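Local coordinates for transcriptional regulatory protein FixJ (Sinorhizobium meliloti, PDB 1DBW) that activates transcription of nitrogen-fixation genes once its receiver domain, the part in this structure, has been switched on by the kinase FixL, at residues 3-12 with 46-57; 19-28 with 106-116. The protein carries 2 engineered substitutions. All coordinates share one frame; numbering follows the deposited sequence.

Contact 1 (3-12 with 46-57); sequences DYTVHIVDDE and VRNGVLVTDLRM
Glu12 OE1 lies 2.8 Å from Arg56 NH1. This salt bridge rests on charge, for the oxygen sits over a face of the guanidinium. Asp11 OD2 forms a second one with Arg56 NE at 3.5 Å and takes a weak bond from Arg56 N. Asp11 holds CG between its backbone N and carbonyl carbon (chi1 68°), which turns the carboxylate to Arg56. Asp10 OD2 is only 3.3 Å from Asp54 OD1. Asp10, Asp11, Asp54 and Arg56 belong to the magnesium site; the close carboxylates of the aspartates suit a cation. Lys104 bridges to Asp54 OD2.

Five backbone hydrogen bonds join the parallel strands 5-10 and 49-54, and a sixth links Thr5 N to Asn48 O. The shortest runs from His7 N to Val50 O, 2.7 Å and nearly straight at 173°. The His7 ring is held between Thr5 CG2 on one face and Val46 CG2 on the other. His7 ND1 is hydrogen-bonded to His33 NE2, and water 2 joins His7 NE2 to Arg47 O. Replacing His7 by an alanine removes the ring, which is likely to leave His33 and water 2 without this partner and open a gap beside Val46. Val9 CG2 presses on Leu51 CD1 at 3.5 Å, a tight fit, and Ile8 CD1 meets Val52 CB.

Strands 29-33 and 78-82 flank the pair, and helix 108-119 packs on the face bearing Val6, Val50 and Val52.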
loop_
_atom_site.group_PDB
_atom_site.type_symbol
_atom_site.label_atom_id
_atom_site.label_comp_id
_atom_site.label_asym_id
_atom_site.label_seq_id
_atom_site.Cartn_x
_atom_site.Cartn_y
_atom_site.Cartn_z
ATOM N N ASP A 3 13.126 -6.879 9.668
ATOM C CA ASP A 3 13.256 -5.427 9.480
ATOM C C ASP A 3 12.671 -5.010 8.123
ATOM O O ASP A 3 13.421 -4.745 7.172
ATOM C CB ASP A 3 14.745 -5.005 9.511
ATOM C CG ASP A 3 14.939 -3.497 9.390
ATOM O OD1 ASP A 3 13.981 -2.728 9.635
ATOM O OD2 ASP A 3 16.036 -3.054 8.992
ATOM N N TYR A 4 11.360 -4.888 8.018
ATOM C CA TYR A 4 10.805 -4.487 6.725
ATOM C C TYR A 4 10.280 -3.066 6.781
ATOM O O TYR A 4 10.124 -2.498 7.855
ATOM C CB TYR A 4 9.693 -5.450 6.308
ATOM C CG TYR A 4 8.508 -5.454 7.270
ATOM C CD1 TYR A 4 8.474 -6.299 8.384
ATOM C CD2 TYR A 4 7.387 -4.655 7.014
ATOM C CE1 TYR A 4 7.346 -6.368 9.210
ATOM C CE2 TYR A 4 6.260 -4.703 7.837
ATOM C CZ TYR A 4 6.247 -5.569 8.927
ATOM O OH TYR A 4 5.111 -5.679 9.683
ATOM N N THR A 5 10.056 -2.475 5.615
ATOM C CA THR A 5 9.579 -1.112 5.541
ATOM C C THR A 5 8.216 -1.053 4.892
ATOM O O THR A 5 7.956 -1.824 3.966
ATOM C CB THR A 5 10.560 -0.267 4.679
ATOM O OG1 THR A 5 11.847 -0.278 5.327
ATOM C CG2 THR A 5 10.089 1.197 4.563
ATOM N N VAL A 6 7.337 -0.227 5.464
ATOM C CA VAL A 6 6.002 -0.037 4.891
ATOM C C VAL A 6 6.108 1.209 3.992
ATOM O O VAL A 6 6.375 2.297 4.481
ATOM C CB VAL A 6 4.924 0.246 5.971
ATOM C CG1 VAL A 6 3.528 0.341 5.280
ATOM C CG2 VAL A 6 4.905 -0.853 7.014
ATOM N N HIS A 7 5.772 1.043 2.706
ATOM C CA HIS A 7 5.857 2.136 1.731
ATOM C C HIS A 7 4.465 2.625 1.491
ATOM O O HIS A 7 3.656 1.832 1.024
ATOM C CB HIS A 7 6.472 1.592 0.433
ATOM C CG HIS A 7 7.927 1.267 0.590
ATOM N ND1 HIS A 7 8.908 2.230 0.455
ATOM C CD2 HIS A 7 8.559 0.130 0.972
ATOM C CE1 HIS A 7 10.079 1.708 0.762
ATOM N NE2 HIS A 7 9.899 0.434 1.084
ATOM N N ILE A 8 4.183 3.877 1.894
ATOM C CA ILE A 8 2.836 4.419 1.766
ATOM C C ILE A 8 2.750 5.350 0.578
ATOM O O ILE A 8 3.497 6.318 0.464
ATOM C CB ILE A 8 2.412 5.195 2.993
ATOM C CG1 ILE A 8 2.638 4.371 4.284
ATOM C CG2 ILE A 8 0.950 5.589 2.852
ATOM C CD1 ILE A 8 1.682 3.257 4.447
ATOM N N VAL A 9 1.807 5.065 -0.303
ATOM C CA VAL A 9 1.649 5.881 -1.492
ATOM C C VAL A 9 0.245 6.442 -1.341
ATOM O O VAL A 9 -0.717 5.706 -1.358
ATOM C CB VAL A 9 1.813 5.008 -2.785
ATOM C CG1 VAL A 9 1.753 5.862 -4.023
ATOM C CG2 VAL A 9 3.150 4.333 -2.772
ATOM N N ASP A 10 0.148 7.719 -0.993
ATOM C CA ASP A 10 -1.178 8.327 -0.806
ATOM C C ASP A 10 -1.248 9.668 -1.525
ATOM O O ASP A 10 -0.372 10.523 -1.359
ATOM C CB ASP A 10 -1.489 8.475 0.691
ATOM C CG ASP A 10 -2.975 8.744 0.989
ATOM O OD1 ASP A 10 -3.722 9.274 0.128
ATOM O OD2 ASP A 10 -3.397 8.421 2.118
ATOM N N ASP A 11 -2.283 9.807 -2.354
ATOM C CA ASP A 11 -2.521 11.005 -3.148
ATOM C C ASP A 11 -2.955 12.215 -2.313
ATOM O O ASP A 11 -2.447 13.326 -2.517
ATOM C CB ASP A 11 -3.559 10.712 -4.244
ATOM C CG ASP A 11 -4.958 10.455 -3.688
ATOM O OD1 ASP A 11 -5.904 11.158 -4.109
ATOM O OD2 ASP A 11 -5.116 9.562 -2.827
ATOM N N GLU A 12 -3.885 11.996 -1.381
ATOM C CA GLU A 12 -4.387 13.062 -0.515
ATOM C C GLU A 12 -3.355 13.365 0.574
ATOM O O GLU A 12 -3.171 12.576 1.500
ATOM C CB GLU A 12 -5.732 12.651 0.103
ATOM C CG GLU A 12 -6.587 13.826 0.580
ATOM C CD GLU A 12 -8.066 13.470 0.733
ATOM O OE1 GLU A 12 -8.664 12.945 -0.235
ATOM O OE2 GLU A 12 -8.637 13.733 1.816
ATOM N N VAL A 46 13.559 -1.250 -3.769
ATOM C CA VAL A 46 12.933 -1.790 -2.556
ATOM C C VAL A 46 13.362 -3.206 -2.204
ATOM O O VAL A 46 13.290 -4.146 -3.011
ATOM C CB VAL A 46 11.382 -1.767 -2.638
ATOM C CG1 VAL A 46 10.756 -2.561 -1.464
ATOM C CG2 VAL A 46 10.861 -0.365 -2.552
ATOM N N ARG A 47 13.802 -3.350 -0.964
ATOM C CA ARG A 47 14.149 -4.646 -0.424
ATOM C C ARG A 47 13.314 -4.727 0.849
ATOM O O ARG A 47 13.178 -3.718 1.570
ATOM C CB ARG A 47 15.653 -4.717 -0.094
ATOM C CG ARG A 47 16.547 -4.642 -1.346
ATOM C CD ARG A 47 16.236 -5.798 -2.301
ATOM N NE ARG A 47 17.090 -5.766 -3.490
ATOM C CZ ARG A 47 16.882 -4.981 -4.550
ATOM N NH1 ARG A 47 15.843 -4.154 -4.596
ATOM N NH2 ARG A 47 17.725 -5.017 -5.571
ATOM N N ASN A 48 12.740 -5.899 1.097
ATOM C CA ASN A 48 11.922 -6.161 2.283
ATOM C C ASN A 48 10.956 -5.012 2.523
ATOM O O ASN A 48 10.983 -4.339 3.555
ATOM C CB ASN A 48 12.801 -6.391 3.520
ATOM C CG ASN A 48 14.026 -7.204 3.211
ATOM O OD1 ASN A 48 13.927 -8.361 2.814
ATOM N ND2 ASN A 48 15.203 -6.593 3.373
ATOM N N GLY A 49 10.076 -4.815 1.564
ATOM C CA GLY A 49 9.105 -3.759 1.722
ATOM C C GLY A 49 7.692 -4.214 1.439
ATOM O O GLY A 49 7.470 -5.168 0.679
ATOM N N VAL A 50 6.755 -3.612 2.166
ATOM C CA VAL A 50 5.327 -3.852 1.943
ATOM C C VAL A 50 4.777 -2.545 1.392
ATOM O O VAL A 50 5.108 -1.474 1.885
ATOM C CB VAL A 50 4.582 -4.193 3.275
ATOM C CG1 VAL A 50 3.044 -4.226 3.075
ATOM C CG2 VAL A 50 5.058 -5.533 3.755
ATOM N N LEU A 51 3.835 -2.637 0.466
ATOM C CA LEU A 51 3.246 -1.433 -0.116
ATOM C C LEU A 51 1.829 -1.238 0.384
ATOM O O LEU A 51 1.080 -2.216 0.512
ATOM C CB LEU A 51 3.182 -1.588 -1.636
ATOM C CG LEU A 51 2.348 -0.539 -2.403
ATOM C CD1 LEU A 51 2.965 0.903 -2.296
ATOM C CD2 LEU A 51 2.325 -1.002 -3.881
ATOM N N VAL A 52 1.514 0.003 0.744
ATOM C CA VAL A 52 0.142 0.330 1.172
ATOM C C VAL A 52 -0.274 1.489 0.286
ATOM O O VAL A 52 0.352 2.552 0.310
ATOM C CB VAL A 52 0.055 0.731 2.618
ATOM C CG1 VAL A 52 -1.396 1.116 2.959
ATOM C CG2 VAL A 52 0.458 -0.455 3.532
ATOM N N THR A 53 -1.346 1.293 -0.497
ATOM C CA THR A 53 -1.802 2.371 -1.353
ATOM C C THR A 53 -3.125 2.965 -0.879
ATOM O O THR A 53 -3.919 2.277 -0.241
ATOM C CB THR A 53 -2.041 1.877 -2.805
ATOM O OG1 THR A 53 -3.179 1.013 -2.831
ATOM C CG2 THR A 53 -0.827 1.097 -3.333
ATOM N N ASP A 54 -3.266 4.270 -1.071
ATOM C CA ASP A 54 -4.531 4.966 -0.802
ATOM C C ASP A 54 -4.569 6.016 -1.909
ATOM O O ASP A 54 -4.198 7.190 -1.707
ATOM C CB ASP A 54 -4.600 5.623 0.584
ATOM C CG ASP A 54 -5.989 6.226 0.880
ATOM O OD1 ASP A 54 -6.185 6.730 2.004
ATOM O OD2 ASP A 54 -6.887 6.180 -0.001
ATOM N N LEU A 55 -4.878 5.529 -3.112
ATOM C CA LEU A 55 -4.940 6.326 -4.339
ATOM C C LEU A 55 -6.403 6.490 -4.748
ATOM O O LEU A 55 -7.101 5.506 -5.011
ATOM C CB LEU A 55 -4.163 5.627 -5.443
ATOM C CG LEU A 55 -2.683 5.478 -5.098
ATOM C CD1 LEU A 55 -2.004 4.473 -6.020
ATOM C CD2 LEU A 55 -2.020 6.844 -5.161
ATOM N N ARG A 56 -6.854 7.739 -4.779
ATOM C CA ARG A 56 -8.243 8.046 -5.106
ATOM C C ARG A 56 -8.442 8.550 -6.514
ATOM O O ARG A 56 -9.494 8.302 -7.106
ATOM C CB ARG A 56 -8.799 9.066 -4.118
ATOM C CG ARG A 56 -8.555 8.693 -2.670
ATOM C CD ARG A 56 -8.479 9.930 -1.809
ATOM N NE ARG A 56 -7.787 9.667 -0.554
ATOM C CZ ARG A 56 -8.299 9.913 0.648
ATOM N NH1 ARG A 56 -9.517 10.430 0.766
ATOM N NH2 ARG A 56 -7.589 9.644 1.737
ATOM N N MET A 57 -7.467 9.291 -7.042
ATOM C CA MET A 57 -7.593 9.798 -8.419
ATOM C C MET A 57 -7.495 8.613 -9.400
ATOM O O MET A 57 -6.430 7.974 -9.527
ATOM C CB MET A 57 -6.520 10.857 -8.714
ATOM C CG MET A 57 -6.329 11.155 -10.198
ATOM S SD MET A 57 -7.879 11.077 -11.144
ATOM C CE MET A 57 -8.380 12.835 -11.100
HETATM O O HOH W 1 13.286 -2.705 4.664
HETATM O O HOH W 2 12.126 -1.144 1.620
#

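Contact 2 (19-28 with 106-116)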
loop_
_atom_site.group_PDB
_atom_site.type_symbol
_atom_site.label_atom_id
_atom_site.label_comp_id
_atom_site.label_asym_id
_atom_site.label_seq_id
_atom_site.Cartn_x
_atom_site.Cartn_y
_atom_site.Cartn_z
ATOM N N LEU A 19 -1.894 8.338 8.189
ATOM C CA LEU A 19 -1.584 6.901 8.183
ATOM C C LEU A 19 -0.118 6.672 8.513
ATOM O O LEU A 19 0.207 5.865 9.383
ATOM C CB LEU A 19 -1.889 6.247 6.821
ATOM C CG LEU A 19 -1.593 4.733 6.750
ATOM C CD1 LEU A 19 -2.358 4.005 7.871
ATOM C CD2 LEU A 19 -2.003 4.145 5.390
ATOM N N ALA A 20 0.757 7.410 7.835
ATOM C CA ALA A 20 2.188 7.234 8.054
ATOM C C ALA A 20 2.589 7.499 9.487
ATOM O O ALA A 20 3.360 6.722 10.077
ATOM C CB ALA A 20 2.981 8.145 7.119
ATOM N N PHE A 21 2.104 8.615 10.033
ATOM C CA PHE A 21 2.427 8.976 11.412
ATOM C C PHE A 21 1.897 7.924 12.382
ATOM O O PHE A 21 2.579 7.555 13.343
ATOM C CB PHE A 21 1.884 10.360 11.761
ATOM C CG PHE A 21 2.600 11.493 11.058
ATOM C CD1 PHE A 21 2.378 12.817 11.442
ATOM C CD2 PHE A 21 3.528 11.241 10.041
ATOM C CE1 PHE A 21 3.075 13.872 10.827
ATOM C CE2 PHE A 21 4.226 12.293 9.422
ATOM C CZ PHE A 21 3.997 13.607 9.821
ATOM N N MET A 22 0.694 7.427 12.127
ATOM C CA MET A 22 0.118 6.404 12.985
ATOM C C MET A 22 0.962 5.131 12.959
ATOM O O MET A 22 1.229 4.572 14.004
ATOM C CB MET A 22 -1.325 6.095 12.587
ATOM C CG MET A 22 -1.995 5.048 13.471
ATOM S SD MET A 22 -1.584 3.334 13.095
ATOM C CE MET A 22 -2.451 3.136 11.468
ATOM N N LEU A 23 1.436 4.719 11.781
ATOM C CA LEU A 23 2.262 3.520 11.681
ATOM C C LEU A 23 3.599 3.757 12.360
ATOM O O LEU A 23 4.109 2.889 13.089
ATOM C CB LEU A 23 2.445 3.111 10.212
ATOM C CG LEU A 23 1.127 2.640 9.578
ATOM C CD1 LEU A 23 1.405 2.339 8.093
ATOM C CD2 LEU A 23 0.624 1.391 10.294
ATOM N N THR A 24 4.113 4.963 12.174
ATOM C CA THR A 24 5.383 5.346 12.793
ATOM C C THR A 24 5.257 5.227 14.307
ATOM O O THR A 24 6.133 4.668 14.965
ATOM C CB THR A 24 5.800 6.782 12.409
ATOM O OG1 THR A 24 6.095 6.824 11.005
ATOM C CG2 THR A 24 7.056 7.180 13.149
ATOM N N MET A 25 4.160 5.717 14.868
ATOM C CA MET A 25 4.005 5.637 16.306
ATOM C C MET A 25 3.896 4.209 16.831
ATOM O O MET A 25 4.199 3.956 18.001
ATOM C CB MET A 25 2.832 6.504 16.775
ATOM C CG MET A 25 3.049 7.978 16.500
ATOM S SD MET A 25 1.691 9.022 17.076
ATOM C CE MET A 25 1.044 8.059 18.404
ATOM N N ASN A 26 3.507 3.272 15.969
ATOM C CA ASN A 26 3.390 1.873 16.365
ATOM C C ASN A 26 4.711 1.108 16.155
ATOM O O ASN A 26 4.771 -0.094 16.331
ATOM C CB ASN A 26 2.208 1.208 15.654
ATOM C CG ASN A 26 0.869 1.548 16.328
ATOM O OD1 ASN A 26 0.449 0.854 17.250
ATOM N ND2 ASN A 26 0.218 2.630 15.894
ATOM N N GLY A 27 5.736 1.837 15.732
ATOM C CA GLY A 27 7.049 1.239 15.545
ATOM C C GLY A 27 7.432 0.713 14.179
ATOM O O GLY A 27 8.462 0.056 14.027
ATOM N N PHE A 28 6.562 0.898 13.191
ATOM C CA PHE A 28 6.895 0.411 11.862
ATOM C C PHE A 28 7.919 1.313 11.198
ATOM O O PHE A 28 7.991 2.496 11.544
ATOM C CB PHE A 28 5.625 0.465 10.990
ATOM C CG PHE A 28 4.638 -0.617 11.298
ATOM C CD1 PHE A 28 3.632 -0.424 12.259
ATOM C CD2 PHE A 28 4.714 -1.830 10.636
ATOM C CE1 PHE A 28 2.729 -1.443 12.539
ATOM C CE2 PHE A 28 3.815 -2.860 10.907
ATOM C CZ PHE A 28 2.818 -2.668 11.863
ATOM N N PHE A 106 -11.124 2.763 8.366
ATOM C CA PHE A 106 -10.671 1.543 9.020
ATOM C C PHE A 106 -10.077 1.850 10.382
ATOM O O PHE A 106 -9.637 2.970 10.623
ATOM C CB PHE A 106 -9.611 0.836 8.162
ATOM C CG PHE A 106 -8.486 1.739 7.728
ATOM C CD1 PHE A 106 -7.436 2.032 8.603
ATOM C CD2 PHE A 106 -8.503 2.355 6.488
ATOM C CE1 PHE A 106 -6.418 2.934 8.254
ATOM C CE2 PHE A 106 -7.495 3.254 6.125
ATOM C CZ PHE A 106 -6.445 3.548 7.017
ATOM N N GLU A 107 -10.047 0.838 11.246
ATOM C CA GLU A 107 -9.459 0.962 12.573
ATOM C C GLU A 107 -7.961 0.754 12.380
ATOM O O GLU A 107 -7.535 -0.069 11.561
ATOM C CB GLU A 107 -9.920 -0.161 13.523
ATOM C CG GLU A 107 -11.398 -0.274 13.770
ATOM C CD GLU A 107 -11.871 0.513 14.971
ATOM O OE1 GLU A 107 -11.034 0.933 15.811
ATOM O OE2 GLU A 107 -13.107 0.707 15.073
ATOM N N ASP A 108 -7.183 1.416 13.209
ATOM C CA ASP A 108 -5.737 1.275 13.146
ATOM C C ASP A 108 -5.337 -0.182 13.340
ATOM O O ASP A 108 -4.482 -0.690 12.627
ATOM C CB ASP A 108 -5.077 2.127 14.228
ATOM C CG ASP A 108 -5.249 3.618 13.979
ATOM O OD1 ASP A 108 -5.466 4.018 12.817
ATOM O OD2 ASP A 108 -5.156 4.384 14.951
ATOM N N THR A 109 -5.991 -0.888 14.262
ATOM C CA THR A 109 -5.628 -2.281 14.484
ATOM C C THR A 109 -5.817 -3.125 13.228
ATOM O O THR A 109 -5.005 -3.990 12.942
ATOM C CB THR A 109 -6.427 -2.896 15.641
ATOM O OG1 THR A 109 -7.818 -2.820 15.324
ATOM C CG2 THR A 109 -6.156 -2.134 16.928
ATOM N N VAL A 110 -6.830 -2.793 12.431
ATOM C CA VAL A 110 -7.114 -3.539 11.218
ATOM C C VAL A 110 -6.075 -3.364 10.111
ATOM O O VAL A 110 -5.687 -4.353 9.469
ATOM C CB VAL A 110 -8.520 -3.215 10.663
ATOM C CG1 VAL A 110 -8.695 -3.764 9.259
ATOM C CG2 VAL A 110 -9.553 -3.842 11.560
ATOM N N ILE A 111 -5.620 -2.133 9.890
ATOM C CA ILE A 111 -4.622 -1.921 8.856
ATOM C C ILE A 111 -3.292 -2.499 9.347
ATOM O O ILE A 111 -2.532 -3.053 8.563
ATOM C CB ILE A 111 -4.479 -0.436 8.470
ATOM C CG1 ILE A 111 -3.579 -0.294 7.238
ATOM C CG2 ILE A 111 -3.900 0.374 9.604
ATOM C CD1 ILE A 111 -4.062 -1.041 6.048
ATOM N N ILE A 112 -3.017 -2.380 10.638
ATOM C CA ILE A 112 -1.762 -2.944 11.174
ATOM C C ILE A 112 -1.733 -4.477 10.976
ATOM O O ILE A 112 -0.721 -5.049 10.570
ATOM C CB ILE A 112 -1.589 -2.564 12.661
ATOM C CG1 ILE A 112 -1.258 -1.068 12.758
ATOM C CG2 ILE A 112 -0.486 -3.407 13.331
ATOM C CD1 ILE A 112 -1.366 -0.495 14.159
ATOM N N GLU A 113 -2.847 -5.150 11.243
ATOM C CA GLU A 113 -2.886 -6.598 11.050
ATOM C C GLU A 113 -2.686 -6.970 9.583
ATOM O O GLU A 113 -1.983 -7.937 9.285
ATOM C CB GLU A 113 -4.198 -7.184 11.579
ATOM C CG GLU A 113 -4.421 -6.915 13.065
ATOM C CD GLU A 113 -3.962 -8.051 13.963
ATOM O OE1 GLU A 113 -2.937 -8.690 13.636
ATOM O OE2 GLU A 113 -4.629 -8.299 15.003
ATOM N N ALA A 114 -3.301 -6.214 8.673
ATOM C CA ALA A 114 -3.150 -6.466 7.245
ATOM C C ALA A 114 -1.681 -6.303 6.819
ATOM O O ALA A 114 -1.164 -7.127 6.068
ATOM C CB ALA A 114 -4.055 -5.534 6.443
ATOM N N ILE A 115 -1.020 -5.236 7.292
ATOM C CA ILE A 115 0.377 -5.002 6.957
ATOM C C ILE A 115 1.264 -6.132 7.497
ATOM O O ILE A 115 2.154 -6.618 6.802
ATOM C CB ILE A 115 0.878 -3.619 7.520
ATOM C CG1 ILE A 115 0.126 -2.468 6.823
ATOM C CG2 ILE A 115 2.405 -3.525 7.337
ATOM C CD1 ILE A 115 0.339 -1.072 7.460
ATOM N N GLU A 116 0.993 -6.586 8.718
ATOM C CA GLU A 116 1.769 -7.702 9.280
ATOM C C GLU A 116 1.546 -8.984 8.444
ATOM O O GLU A 116 2.501 -9.704 8.126
ATOM C CB GLU A 116 1.385 -7.908 10.748
ATOM C CG GLU A 116 1.683 -6.685 11.606
ATOM C CD GLU A 116 1.236 -6.855 13.053
ATOM O OE1 GLU A 116 1.751 -6.117 13.923
ATOM O OE2 GLU A 116 0.365 -7.712 13.318
#
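Met22 runs antiparallel alongside the Asp108 side chain. Its CG is anti to the backbone N (chi1 -179°), and the chain then bends at the next two torsions. This brings Met22 CE to 3.4 Å from Asp108 OD1 and 3.6 Å from Ile111 CG2. The sulfur faces the end of Ile112, with Met22 SD and Ile112 CD1 4.0 Å apart.

Leu23 and Ile115 meet end-on through their terminal methyls. Leu23 CD1 is 3.6 Å from Ile115 CD1. Leu23 CD2 also rests against CG1 of Ile112. Ile112 spreads its branches among several partners. Its CD1 ends at the amide of Asn26, 3.7 Å from Asn26 CG, and the two side chains cross at about a right angle. That amide is held in place, because Asn26 ND2 donates to Met22 O in its own helix. The other branch of Ile112, CG2, comes to the edge of the Phe28 ring, 3.7 Å from Phe28 CZ. Ile115 CG2 touches the same ring obliquely at Phe28 CE2. Farther along, Leu19 CD1 makes looser contacts with Phe106 CZ and Ile111 CG2.

Helix 13-25 ends in a Schellman motif at Gly27, whose positive phi turns the chain. Phe28 N bonds back to Leu23 O, which probably helps to set the Phe28 ring against Ile112 and Ile115. The short helix segments cross at 74°, with axes 11.3 Å apart. Their contact is apolar packing with polar groups of Asp108, Asn26 and Glu116 at its margin. Such packing of the first and last helices on one face of a parallel five-stranded sheet is characteristic of the doubly wound, CheY-like receiver fold.

Contact 2 sits on one face of the sheet that contact 1 helps to build, with their centres about 12 Å apart. Strand 5-10 leads directly into helix 13-25, so the first segments of both belong to one continuous piece of chain. Side chains join the two contacts into one core. Val6 CG2 lies 3.7 Å from Ile115 CG2, and Ile8 CD1 lies 3.8 Å from Leu23 CD1. At the C-terminal end of strand 5-10, the magnesium site belongs to contact 1. Contact 2 comes near it: the side chain of Leu19 is about 5 Å from that of Asp10, and that of Phe106 about 6 Å from that of Asp54.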